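Local coordinates for protein kunitz-type serine protease inhibitor homolog calcicludine (Dendroaspis angusticeps, PDB 5YV7) that blocks L-type calcium channels as a small mamba-venom toxin built on the disulfide-rich Kunitz fold of serine protease inhibitors, at residues P4-E9 against R54-G59; F20-F25 against F35-C40. All blocks are in the same frame, centred on the assembly; numbering follows the deposited sequence.

Contact 1 (P4-E9 against R54-G59)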
loop_
_atom_site.group_PDB
_atom_site.type_symbol
_atom_site.label_atom_id
_atom_site.label_comp_id
_atom_site.label_asym_id
_atom_site.label_seq_id
_atom_site.Cartn_x
_atom_site.Cartn_y
_atom_site.Cartn_z
ATOM N N PRO A 4 3.413 -10.455 -4.431
ATOM C CA PRO A 4 2.913 -10.148 -5.778
ATOM C C PRO A 4 3.356 -8.763 -6.234
ATOM O O PRO A 4 3.810 -7.933 -5.442
ATOM C CB PRO A 4 1.392 -10.223 -5.623
ATOM C CG PRO A 4 1.141 -9.938 -4.169
ATOM C CD PRO A 4 2.327 -10.533 -3.437
ATOM N N TRP A 5 3.180 -8.519 -7.542
ATOM C CA TRP A 5 3.817 -7.379 -8.199
ATOM C C TRP A 5 3.349 -6.051 -7.611
ATOM O O TRP A 5 4.142 -5.111 -7.464
ATOM C CB TRP A 5 3.537 -7.414 -9.706
ATOM C CG TRP A 5 2.094 -7.110 -10.039
ATOM C CD1 TRP A 5 1.055 -8.001 -10.088
ATOM C CD2 TRP A 5 1.527 -5.821 -10.329
ATOM N NE1 TRP A 5 -0.114 -7.351 -10.395
ATOM C CE2 TRP A 5 0.145 -6.013 -10.548
ATOM C CE3 TRP A 5 2.051 -4.525 -10.420
ATOM C CZ2 TRP A 5 -0.724 -4.951 -10.865
ATOM C CZ3 TRP A 5 1.181 -3.459 -10.737
ATOM C CH2 TRP A 5 -0.188 -3.684 -10.947
ATOM N N TYR A 6 2.059 -5.941 -7.287
ATOM C CA TYR A 6 1.549 -4.650 -6.858
ATOM C C TYR A 6 2.104 -4.241 -5.503
ATOM O O TYR A 6 2.141 -3.042 -5.204
ATOM C CB TYR A 6 0.025 -4.658 -6.832
ATOM C CG TYR A 6 -0.615 -5.830 -6.131
ATOM C CD1 TYR A 6 -0.906 -5.776 -4.776
ATOM C CD2 TYR A 6 -0.967 -6.979 -6.836
ATOM C CE1 TYR A 6 -1.511 -6.838 -4.131
ATOM C CE2 TYR A 6 -1.577 -8.044 -6.204
ATOM C CZ TYR A 6 -1.849 -7.970 -4.849
ATOM O OH TYR A 6 -2.454 -9.028 -4.204
ATOM N N CYS A 7 2.567 -5.203 -4.698
ATOM C CA CYS A 7 3.212 -4.893 -3.428
ATOM C C CYS A 7 4.595 -4.284 -3.608
ATOM O O CYS A 7 5.164 -3.774 -2.636
ATOM C CB CYS A 7 3.298 -6.159 -2.572
ATOM S SG CYS A 7 1.678 -6.880 -2.234
ATOM N N LYS A 8 5.149 -4.323 -4.816
ATOM C CA LYS A 8 6.464 -3.764 -5.088
ATOM C C LYS A 8 6.399 -2.385 -5.733
ATOM O O LYS A 8 7.448 -1.787 -5.987
ATOM C CB LYS A 8 7.263 -4.702 -5.996
ATOM C CG LYS A 8 7.975 -5.845 -5.296
ATOM C CD LYS A 8 8.018 -7.094 -6.186
ATOM C CE LYS A 8 9.427 -7.553 -6.532
ATOM N NZ LYS A 8 9.395 -8.885 -7.266
ATOM N N GLU A 9 5.206 -1.882 -6.018
ATOM C CA GLU A 9 5.087 -0.556 -6.596
ATOM C C GLU A 9 5.418 0.501 -5.544
ATOM O O GLU A 9 5.228 0.274 -4.348
ATOM C CB GLU A 9 3.680 -0.341 -7.135
ATOM C CG GLU A 9 3.322 -1.279 -8.282
ATOM C CD GLU A 9 3.926 -0.824 -9.589
ATOM O OE1 GLU A 9 3.510 0.250 -10.090
ATOM O OE2 GLU A 9 4.819 -1.529 -10.105
ATOM N N ARG A 54 -1.196 -7.334 4.808
ATOM C CA ARG A 54 -0.426 -8.513 5.188
ATOM C C ARG A 54 -0.924 -9.752 4.466
ATOM O O ARG A 54 -0.128 -10.621 4.093
ATOM C CB ARG A 54 -0.484 -8.716 6.697
ATOM C CG ARG A 54 0.400 -7.752 7.434
ATOM C CD ARG A 54 -0.058 -7.581 8.842
ATOM N NE ARG A 54 0.970 -6.937 9.638
ATOM C CZ ARG A 54 0.764 -6.458 10.861
ATOM N NH1 ARG A 54 -0.435 -6.549 11.425
ATOM N NH2 ARG A 54 1.758 -5.890 11.520
ATOM N N LYS A 55 -2.234 -9.848 4.254
ATOM C CA LYS A 55 -2.781 -10.999 3.552
ATOM C C LYS A 55 -2.245 -11.063 2.129
ATOM O O LYS A 55 -1.751 -12.105 1.685
ATOM C CB LYS A 55 -4.307 -10.941 3.559
ATOM C CG LYS A 55 -4.969 -12.055 2.762
ATOM C CD LYS A 55 -6.416 -12.249 3.188
ATOM C CE LYS A 55 -7.361 -12.211 2.002
ATOM N NZ LYS A 55 -8.540 -13.106 2.194
ATOM N N LYS A 56 -2.297 -9.939 1.412
ATOM C CA LYS A 56 -1.948 -9.951 -0.001
ATOM C C LYS A 56 -0.440 -9.924 -0.217
ATOM O O LYS A 56 0.073 -10.641 -1.077
ATOM C CB LYS A 56 -2.619 -8.772 -0.714
ATOM C CG LYS A 56 -4.139 -8.887 -0.763
ATOM C CD LYS A 56 -4.742 -8.032 -1.859
ATOM C CE LYS A 56 -6.143 -7.533 -1.492
ATOM N NZ LYS A 56 -6.604 -6.435 -2.399
ATOM N N CYS A 57 0.286 -9.122 0.553
ATOM C CA CYS A 57 1.703 -8.911 0.283
ATOM C C CYS A 57 2.603 -9.894 1.019
ATOM O O CYS A 57 3.696 -10.203 0.528
ATOM C CB CYS A 57 2.098 -7.476 0.648
ATOM S SG CYS A 57 1.229 -6.261 -0.358
ATOM N N LEU A 58 2.186 -10.380 2.191
ATOM C CA LEU A 58 2.969 -11.379 2.896
ATOM C C LEU A 58 2.404 -12.787 2.750
ATOM O O LEU A 58 3.125 -13.754 3.005
ATOM C CB LEU A 58 3.080 -11.014 4.383
ATOM C CG LEU A 58 3.924 -9.767 4.661
ATOM C CD1 LEU A 58 3.868 -9.374 6.135
ATOM C CD2 LEU A 58 5.353 -9.981 4.231
ATOM N N GLY A 59 1.155 -12.921 2.315
ATOM C CA GLY A 59 0.529 -14.221 2.295
ATOM C C GLY A 59 -0.041 -14.646 3.623
ATOM O O GLY A 59 -0.355 -15.826 3.800
#

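Contact 2 (F20-F25 against F35-C40)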
loop_
_atom_site.group_PDB
_atom_site.type_symbol
_atom_site.label_atom_id
_atom_site.label_comp_id
_atom_site.label_asym_id
_atom_site.label_seq_id
_atom_site.Cartn_x
_atom_site.Cartn_y
_atom_site.Cartn_z
ATOM N N PHE A 20 -6.853 10.048 3.172
ATOM C CA PHE A 20 -7.490 8.805 3.585
ATOM C C PHE A 20 -6.414 7.893 4.141
ATOM O O PHE A 20 -5.465 7.543 3.429
ATOM C CB PHE A 20 -8.212 8.123 2.419
ATOM C CG PHE A 20 -9.286 8.956 1.812
ATOM C CD1 PHE A 20 -8.997 9.843 0.778
ATOM C CD2 PHE A 20 -10.587 8.870 2.277
ATOM C CE1 PHE A 20 -9.993 10.632 0.221
ATOM C CE2 PHE A 20 -11.584 9.650 1.725
ATOM C CZ PHE A 20 -11.289 10.535 0.700
ATOM N N SER A 21 -6.559 7.513 5.403
ATOM C CA SER A 21 -5.592 6.614 6.009
ATOM C C SER A 21 -5.548 5.314 5.233
ATOM O O SER A 21 -6.584 4.715 4.931
ATOM C CB SER A 21 -5.948 6.362 7.464
ATOM O OG SER A 21 -5.926 7.601 8.147
ATOM N N SER A 22 -4.339 4.894 4.893
ATOM C CA SER A 22 -4.136 3.748 4.033
ATOM C C SER A 22 -2.882 3.013 4.486
ATOM O O SER A 22 -2.155 3.455 5.381
ATOM C CB SER A 22 -4.041 4.183 2.563
ATOM O OG SER A 22 -5.257 4.759 2.109
ATOM N N PHE A 23 -2.627 1.881 3.859
ATOM C CA PHE A 23 -1.409 1.130 4.091
ATOM C C PHE A 23 -0.790 0.780 2.749
ATOM O O PHE A 23 -1.495 0.628 1.743
ATOM C CB PHE A 23 -1.685 -0.122 4.917
ATOM C CG PHE A 23 -2.088 0.180 6.326
ATOM C CD1 PHE A 23 -3.422 0.423 6.646
ATOM C CD2 PHE A 23 -1.134 0.267 7.324
ATOM C CE1 PHE A 23 -3.801 0.736 7.941
ATOM C CE2 PHE A 23 -1.505 0.574 8.629
ATOM C CZ PHE A 23 -2.843 0.808 8.937
ATOM N N TYR A 24 0.538 0.716 2.731
ATOM C CA TYR A 24 1.263 0.222 1.573
ATOM C C TYR A 24 2.349 -0.721 2.054
ATOM O O TYR A 24 2.718 -0.736 3.233
ATOM C CB TYR A 24 1.878 1.349 0.730
ATOM C CG TYR A 24 3.225 1.859 1.219
ATOM C CD1 TYR A 24 3.320 2.679 2.340
ATOM C CD2 TYR A 24 4.394 1.541 0.545
ATOM C CE1 TYR A 24 4.543 3.162 2.773
ATOM C CE2 TYR A 24 5.621 2.019 0.972
ATOM C CZ TYR A 24 5.691 2.830 2.087
ATOM O OH TYR A 24 6.912 3.307 2.519
ATOM N N PHE A 25 2.848 -1.517 1.126
ATOM C CA PHE A 25 3.900 -2.479 1.403
ATOM C C PHE A 25 5.220 -1.856 0.975
ATOM O O PHE A 25 5.428 -1.588 -0.212
ATOM C CB PHE A 25 3.641 -3.787 0.660
ATOM C CG PHE A 25 4.496 -4.911 1.118
ATOM C CD1 PHE A 25 4.413 -5.368 2.432
ATOM C CD2 PHE A 25 5.383 -5.523 0.244
ATOM C CE1 PHE A 25 5.204 -6.422 2.877
ATOM C CE2 PHE A 25 6.194 -6.587 0.674
ATOM C CZ PHE A 25 6.102 -7.037 1.998
ATOM N N PHE A 35 0.145 5.159 5.368
ATOM C CA PHE A 35 0.376 6.415 4.662
ATOM C C PHE A 35 -0.964 7.091 4.399
ATOM O O PHE A 35 -2.029 6.483 4.545
ATOM C CB PHE A 35 1.174 6.209 3.360
ATOM C CG PHE A 35 0.359 5.725 2.175
ATOM C CD1 PHE A 35 0.044 4.375 2.032
ATOM C CD2 PHE A 35 -0.034 6.619 1.173
ATOM C CE1 PHE A 35 -0.670 3.918 0.912
ATOM C CE2 PHE A 35 -0.746 6.182 0.057
ATOM C CZ PHE A 35 -1.067 4.828 -0.084
ATOM N N LEU A 36 -0.896 8.369 4.043
ATOM C CA LEU A 36 -2.081 9.151 3.727
ATOM C C LEU A 36 -2.239 9.211 2.211
ATOM O O LEU A 36 -1.375 9.749 1.515
ATOM C CB LEU A 36 -1.999 10.561 4.328
ATOM C CG LEU A 36 -1.974 10.622 5.859
ATOM C CD1 LEU A 36 -1.997 12.070 6.361
ATOM C CD2 LEU A 36 -3.121 9.799 6.480
ATOM N N PHE A 37 -3.335 8.638 1.712
ATOM C CA PHE A 37 -3.674 8.667 0.296
ATOM C C PHE A 37 -4.536 9.895 0.002
ATOM O O PHE A 37 -5.434 10.239 0.778
ATOM C CB PHE A 37 -4.399 7.373 -0.084
ATOM C CG PHE A 37 -4.875 7.321 -1.506
ATOM C CD1 PHE A 37 -4.021 7.628 -2.555
ATOM C CD2 PHE A 37 -6.182 6.945 -1.800
ATOM C CE1 PHE A 37 -4.464 7.571 -3.882
ATOM C CE2 PHE A 37 -6.630 6.877 -3.131
ATOM C CZ PHE A 37 -5.769 7.192 -4.166
ATOM N N SER A 38 -4.241 10.573 -1.112
ATOM C CA SER A 38 -4.937 11.815 -1.429
ATOM C C SER A 38 -6.368 11.577 -1.891
ATOM O O SER A 38 -7.188 12.496 -1.809
ATOM C CB SER A 38 -4.179 12.609 -2.499
ATOM O OG SER A 38 -4.350 12.027 -3.773
ATOM N N GLY A 39 -6.684 10.377 -2.385
ATOM C CA GLY A 39 -8.018 10.051 -2.844
ATOM C C GLY A 39 -8.132 9.722 -4.320
ATOM O O GLY A 39 -9.129 9.110 -4.720
ATOM N N CYS A 40 -7.150 10.103 -5.141
ATOM C CA CYS A 40 -7.111 9.636 -6.522
ATOM C C CYS A 40 -5.668 9.606 -7.022
ATOM O O CYS A 40 -4.748 10.097 -6.368
ATOM C CB CYS A 40 -7.968 10.521 -7.431
ATOM S SG CYS A 40 -7.246 12.154 -7.725
#

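Contact 1 (P4-E9 against R54-G59)
The carbonyl oxygen of Lys56 is met by two ring carbons of Pro4, CG and CD, each 3.3 Å from Lys56 O. Their C-H groups can lie against a helix carbonyl without asking for a hydrogen bond, and the stiff ring of a proline suits this edge of the interface. No hydrogen bond crosses between 4-9 and 54-59; the covalent tie is the disulfide, with Cys7 SG 2.0 Å from Cys57 SG. Its chi3 of -83° gives a left-handed bridge of relaxed geometry. Both sulfurs stand anti to their own carbonyl carbons, and Cys7 and Cys57 are buried, as an apolar crosslink should be. Tyr6 adds a contact alongside. With chi1 at 49°, CG sits between the backbone N and the carbonyl carbon, and the phenol reaches over to cross the lysine chain at about a right angle. Lys56 CB lies at the ring's edge, near its plane, while the hydroxyl oxygen Tyr6 OH comes 3.4 Å from Lys56 CD. A long aliphatic stem with a charge at its end fits here: the methylenes pack against the edge and hydroxyl of the tyrosine and the ammonium group runs on to a salt bridge with Glu52. At the root of the side chain, Tyr6 CB rests over the centre of one face of the Trp5 ring, 3.8 Å above its plane. Trp1 NE1 donates a hydrogen bond to the carbonyl oxygen of Cys57, bringing the N-terminus in as well. This pinning of an N-terminal turn to the C-terminal helix by the first and last of six cysteines is a hallmark of the Kunitz/BPTI fold.

Contact 2 (F20-F25 against F35-C40)
A chi1 of 80° puts Phe35 CG between its backbone N and carbonyl carbon, and the same choice in Tyr24 brings Tyr24 CB and CD1 near Phe35 CE1 and CD1. The pair is oblique, with ring planes at 87°, and Phe35 CE1 touches Tyr24 CB at 3.6 Å. Ser22 CB lies over one face of the Phe35 ring, 4.1 Å from its centroid, in a CH-pi contact; the small serine lets the ring come down on the strand. Beneath these side chains run antiparallel hydrogen bonds. Phe20 and Phe37 form one hydrogen-bonded pair, Ser22 and Phe35 the next; Ser22 N meets Phe35 O head-on at 2.8 Å, though its own N-H is bent (139°). Ser21 and Leu36 make the non-hydrogen-bonded pair between them, on the other face. Beyond the strand, Gly39 N sits 3.4 Å above the centre of the Phe37 ring, and the bare Gly39 CA packs against Phe20 CE1 at 3.7 Å. Glycine suits that turn because it readily adopts the positive phi. Arg46 makes a cation-pi contact with Phe37, and Cys40 is bonded to Cys16. Such a twisted two-stranded hairpin, leading into a disulfide-linked loop, is the central sheet of the Kunitz fold.

Overall arrangement
The two contacts lie on opposite sides of the chain's centre, about 15 Å apart between their own centres, within a single Kunitz domain. Along the chain, contact 2 is nested inside the loop that contact 1 closes: the turn at 4-9 comes first, strands 20-26 and 31-37 follow, and helix 50-58 ends the fold. Through Phe25 the end of strand 20-26 packs against the terminal disulfide: Phe25 CD2 lies 3.4 Å from Cys7 O, Phe25 CG lies 3.5 Å from Cys57 CB, and Leu58 also touches the ring. In so small a protein, with little regular structure, three disulfides and this shared aromatic packing probably do much to hold the toxin's shape.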